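PDB 2YUT: putative short-chain oxidoreductase from Thermus thermophilus, which binds NADP(+) in a Rossmann fold and probably acts as an oxidoreductase of the short-chain dehydrogenase/reductase family. Local coordinates for residues Leu51-Glu54 with Leu55-Lys58. Numbering follows the deposited sequence.
Sequences LADE and LEAK. With NAP (NADP nicotinamide-adenine-dinucleotide phosphate), chain B.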
ATOM      1  N   LEU A  51      -3.812  17.690  -1.091  1.00 17.05           N
ATOM      2  CA  LEU A  51      -4.691  16.632  -0.613  1.00 12.35           C
ATOM      3  C   LEU A  51      -4.065  15.626   0.354  1.00 20.34           C
ATOM      4  O   LEU A  51      -4.752  14.735   0.858  1.00 21.74           O
ATOM      5  CB  LEU A  51      -5.330  15.918  -1.816  1.00 10.01           C
ATOM      6  CG  LEU A  51      -6.158  16.881  -2.689  1.00 14.42           C
ATOM      7  CD1 LEU A  51      -6.754  16.154  -3.878  1.00 15.15           C
ATOM      8  CD2 LEU A  51      -7.271  17.501  -1.844  1.00 17.22           C
ATOM      9  N   ALA A  52      -2.769  15.769   0.619  1.00 16.33           N
ATOM     10  CA  ALA A  52      -2.088  14.884   1.557  1.00 19.86           C
ATOM     11  C   ALA A  52      -2.334  15.459   2.951  1.00 24.04           C
ATOM     12  O   ALA A  52      -2.041  14.825   3.960  1.00 24.76           O
ATOM     13  CB  ALA A  52      -0.590  14.824   1.258  1.00 17.37           C
ATOM     14  N   ASP A  53      -2.868  16.677   2.985  1.00 26.88           N
ATOM     15  CA  ASP A  53      -3.207  17.346   4.239  1.00 23.95           C
ATOM     16  C   ASP A  53      -4.714  17.147   4.382  1.00 26.71           C
ATOM     17  O   ASP A  53      -5.502  17.797   3.689  1.00 24.66           O
ATOM     18  CB  ASP A  53      -2.884  18.840   4.157  1.00 22.44           C
ATOM     19  CG  ASP A  53      -3.167  19.576   5.460  1.00 37.73           C
ATOM     20  OD1 ASP A  53      -4.311  19.518   5.956  1.00 36.44           O
ATOM     21  OD2 ASP A  53      -2.238  20.222   5.988  1.00 48.95           O
ATOM     22  N   GLU A  54      -5.115  16.248   5.276  1.00 23.97           N
ATOM     23  CA  GLU A  54      -6.528  15.951   5.456  1.00 26.76           C
ATOM     24  C   GLU A  54      -7.450  17.148   5.680  1.00 27.44           C
ATOM     25  O   GLU A  54      -8.579  17.152   5.190  1.00 23.80           O
ATOM     26  CB  GLU A  54      -6.730  14.942   6.584  1.00 26.66           C
ATOM     27  CG  GLU A  54      -8.198  14.618   6.804  1.00 27.73           C
ATOM     28  CD  GLU A  54      -8.416  13.550   7.845  1.00 37.24           C
ATOM     29  OE1 GLU A  54      -7.494  13.312   8.653  1.00 32.92           O
ATOM     30  OE2 GLU A  54      -9.516  12.960   7.859  1.00 34.07           O
ATOM     31  N   LEU A  55      -6.989  18.158   6.411  1.00 26.62           N
ATOM     32  CA  LEU A  55      -7.830  19.325   6.656  1.00 25.88           C
ATOM     33  C   LEU A  55      -8.105  20.076   5.355  1.00 25.10           C
ATOM     34  O   LEU A  55      -9.187  20.628   5.165  1.00 18.91           O
ATOM     35  CB  LEU A  55      -7.178  20.265   7.676  1.00 22.13           C
ATOM     36  CG  LEU A  55      -6.964  19.707   9.087  1.00 34.10           C
ATOM     37  CD1 LEU A  55      -6.289  20.766   9.953  1.00 39.99           C
ATOM     38  CD2 LEU A  55      -8.299  19.296   9.695  1.00 32.75           C
ATOM     39  N   GLU A  56      -7.126  20.103   4.459  1.00 21.19           N
ATOM     40  CA  GLU A  56      -7.318  20.781   3.185  1.00 26.92           C
ATOM     41  C   GLU A  56      -8.244  19.951   2.303  1.00 23.66           C
ATOM     42  O   GLU A  56      -9.089  20.494   1.589  1.00 20.99           O
ATOM     43  CB  GLU A  56      -5.978  21.006   2.482  1.00 19.00           C
ATOM     44  CG  GLU A  56      -5.119  22.070   3.142  1.00 30.19           C
ATOM     45  CD  GLU A  56      -3.938  22.462   2.286  1.00 29.91           C
ATOM     46  OE1 GLU A  56      -4.158  22.884   1.134  1.00 27.97           O
ATOM     47  OE2 GLU A  56      -2.791  22.347   2.762  1.00 38.26           O
ATOM     48  N   ALA A  57      -8.090  18.632   2.358  1.00 17.31           N
ATOM     49  CA  ALA A  57      -8.945  17.754   1.568  1.00 22.04           C
ATOM     50  C   ALA A  57     -10.384  17.924   2.044  1.00 21.31           C
ATOM     51  O   ALA A  57     -11.304  18.059   1.236  1.00 23.21           O
ATOM     52  CB  ALA A  57      -8.505  16.297   1.723  1.00 13.59           C
ATOM     53  N   LYS A  58     -10.568  17.929   3.361  1.00 21.66           N
ATOM     54  CA  LYS A  58     -11.890  18.086   3.956  1.00 19.12           C
ATOM     55  C   LYS A  58     -12.567  19.396   3.564  1.00 24.18           C
ATOM     56  O   LYS A  58     -13.760  19.419   3.256  1.00 21.20           O
ATOM     57  CB  LYS A  58     -11.801  18.012   5.480  1.00 22.93           C
ATOM     58  CG  LYS A  58     -13.121  18.293   6.176  1.00 25.05           C
ATOM     59  CD  LYS A  58     -13.004  18.183   7.687  1.00 33.53           C
ATOM     60  CE  LYS A  58     -14.341  18.487   8.347  1.00 32.65           C
ATOM     61  NZ  LYS A  58     -14.297  18.313   9.823  1.00 54.75           N
TER
HETATM   62  PA  NAP B 500       1.030  14.164 -13.515  1.00 17.20           P
HETATM   63  O1A NAP B 500       2.458  14.297 -12.785  1.00 15.17           O
HETATM   64  O2A NAP B 500       1.011  14.773 -14.863  1.00 15.79           O
HETATM   65  O5B NAP B 500      -0.031  14.856 -12.524  1.00 18.56           O
HETATM   66  C5B NAP B 500      -0.050  14.514 -11.136  1.00 15.52           C
HETATM   67  C4B NAP B 500      -1.126  15.320 -10.410  1.00 20.89           C
HETATM   68  O4B NAP B 500      -1.119  14.929  -9.026  1.00 20.90           O
HETATM   69  C3B NAP B 500      -0.790  16.814 -10.454  1.00 20.66           C
HETATM   70  O3B NAP B 500      -1.982  17.574 -10.667  1.00 24.78           O
HETATM   71  C2B NAP B 500      -0.254  17.071  -9.046  1.00 19.79           C
HETATM   72  O2B NAP B 500      -0.542  18.418  -8.666  1.00 21.54           O
HETATM   73  C1B NAP B 500      -1.202  16.150  -8.278  1.00 17.35           C
HETATM   74  N9A NAP B 500      -0.717  15.956  -6.894  1.00 23.60           N
HETATM   75  C8A NAP B 500       0.416  15.351  -6.544  1.00 19.38           C
HETATM   76  N7A NAP B 500       0.547  15.386  -5.219  1.00 21.90           N
HETATM   77  C5A NAP B 500      -0.511  16.018  -4.722  1.00 15.59           C
HETATM   78  C6A NAP B 500      -0.912  16.371  -3.440  1.00 24.31           C
HETATM   79  N6A NAP B 500      -0.162  16.052  -2.388  1.00 15.51           N
HETATM   80  N1A NAP B 500      -2.062  17.042  -3.282  1.00 20.22           N
HETATM   81  C2A NAP B 500      -2.810  17.366  -4.322  1.00 22.83           C
HETATM   82  N3A NAP B 500      -2.461  17.047  -5.556  1.00 12.63           N
HETATM   83  C4A NAP B 500      -1.322  16.379  -5.788  1.00 20.19           C
HETATM   84  O3  NAP B 500       0.699  12.586 -13.507  1.00 16.51           O
HETATM   85  PN  NAP B 500      -0.397  11.915 -14.476  1.00 19.25           P
HETATM   86  O1N NAP B 500       0.297  11.205 -15.576  1.00 18.87           O
HETATM   87  O2N NAP B 500      -1.443  12.903 -14.822  1.00 19.76           O
HETATM   88  O5D NAP B 500      -1.052  10.780 -13.540  1.00 18.99           O
HETATM   89  C5D NAP B 500      -2.379  10.928 -13.026  1.00 18.84           C
HETATM   90  C4D NAP B 500      -2.834   9.663 -12.293  1.00 15.42           C
HETATM   91  O4D NAP B 500      -2.750   8.577 -13.237  1.00 17.45           O
HETATM   92  C3D NAP B 500      -1.868   9.315 -11.158  1.00 17.59           C
HETATM   93  O3D NAP B 500      -2.518   8.535 -10.150  1.00 19.98           O
HETATM   94  C2D NAP B 500      -0.839   8.463 -11.895  1.00 18.43           C
HETATM   95  O2D NAP B 500      -0.128   7.608 -10.995  1.00 18.66           O
HETATM   96  C1D NAP B 500      -1.804   7.621 -12.727  1.00 15.66           C
HETATM   97  N1N NAP B 500      -1.132   6.858 -13.803  1.00 18.11           N
HETATM   98  C2N NAP B 500      -0.309   7.520 -14.724  1.00 16.99           C
HETATM   99  C3N NAP B 500       0.323   6.797 -15.729  1.00 20.84           C
HETATM  100  C7N NAP B 500       1.217   7.518 -16.741  1.00 26.68           C
HETATM  101  O7N NAP B 500       1.926   6.887 -17.522  1.00 22.87           O
HETATM  102  N7N NAP B 500       1.164   8.846 -16.689  1.00 13.22           N
HETATM  103  C4N NAP B 500       0.139   5.422 -15.819  1.00 25.48           C
HETATM  104  C5N NAP B 500      -0.678   4.761 -14.908  1.00 28.51           C
HETATM  105  C6N NAP B 500      -1.315   5.474 -13.900  1.00 23.26           C
HETATM  106  P2B NAP B 500       0.499  19.619  -8.928  1.00 34.07           P
HETATM  107  O1X NAP B 500       1.183  19.366 -10.363  1.00 30.57           O
HETATM  108  O2X NAP B 500      -0.417  20.936  -9.081  1.00 29.87           O
HETATM  109  O3X NAP B 500       1.498  19.747  -7.843  1.00 35.27           O
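With CG of Asp53 anti to the backbone N (chi1 -178°), its carboxylate folds over the start of helix 54-64 and OD1 faces the amides of Leu55 and Glu56, an Asp N-cap. The firmer capping bond is Glu56 N to Asp53 OD1 at 3.2 Å, with the donor standing above the carboxylate plane, 38° out of it; the bond from Leu55 N to the same oxygen is weak. CG of Glu56 lies beside its own backbone N (chi1 -72°), which carries this chain back across that of Asp53 at roughly a right angle. The two acids therefore come close, Asp53 OD2 to Glu56 OE2 being 3.9 Å, but Glu56 OE1 is engaged by the backbone N of Asp50. Replacing Asp53 by an alanine removes OD1, and the amides of Leu55 and Glu56 would probably lose their side-chain cap, leaving the first turn less firmly tied to the preceding loop.

This Rossmann-fold loop, between strand 45-46 and the helix, also reads the cofactor: Leu51 N donates to N1A of the NADP adenine at 2.9 Å, while its CB and CG pack obliquely, out of the adenine plane, near N1A and C2A. On the helix side, Leu51 CD2 packs on Ala57, 3.8 Å from its CA. Glu54 extends away toward helix 89-107, where OE2 is hydrogen-bonded to His107. Helical backbone bonding starts at once, nearly straight from Ala57 N to Asp53 O and then from Lys58 N to Glu54 O at 2.8 Å.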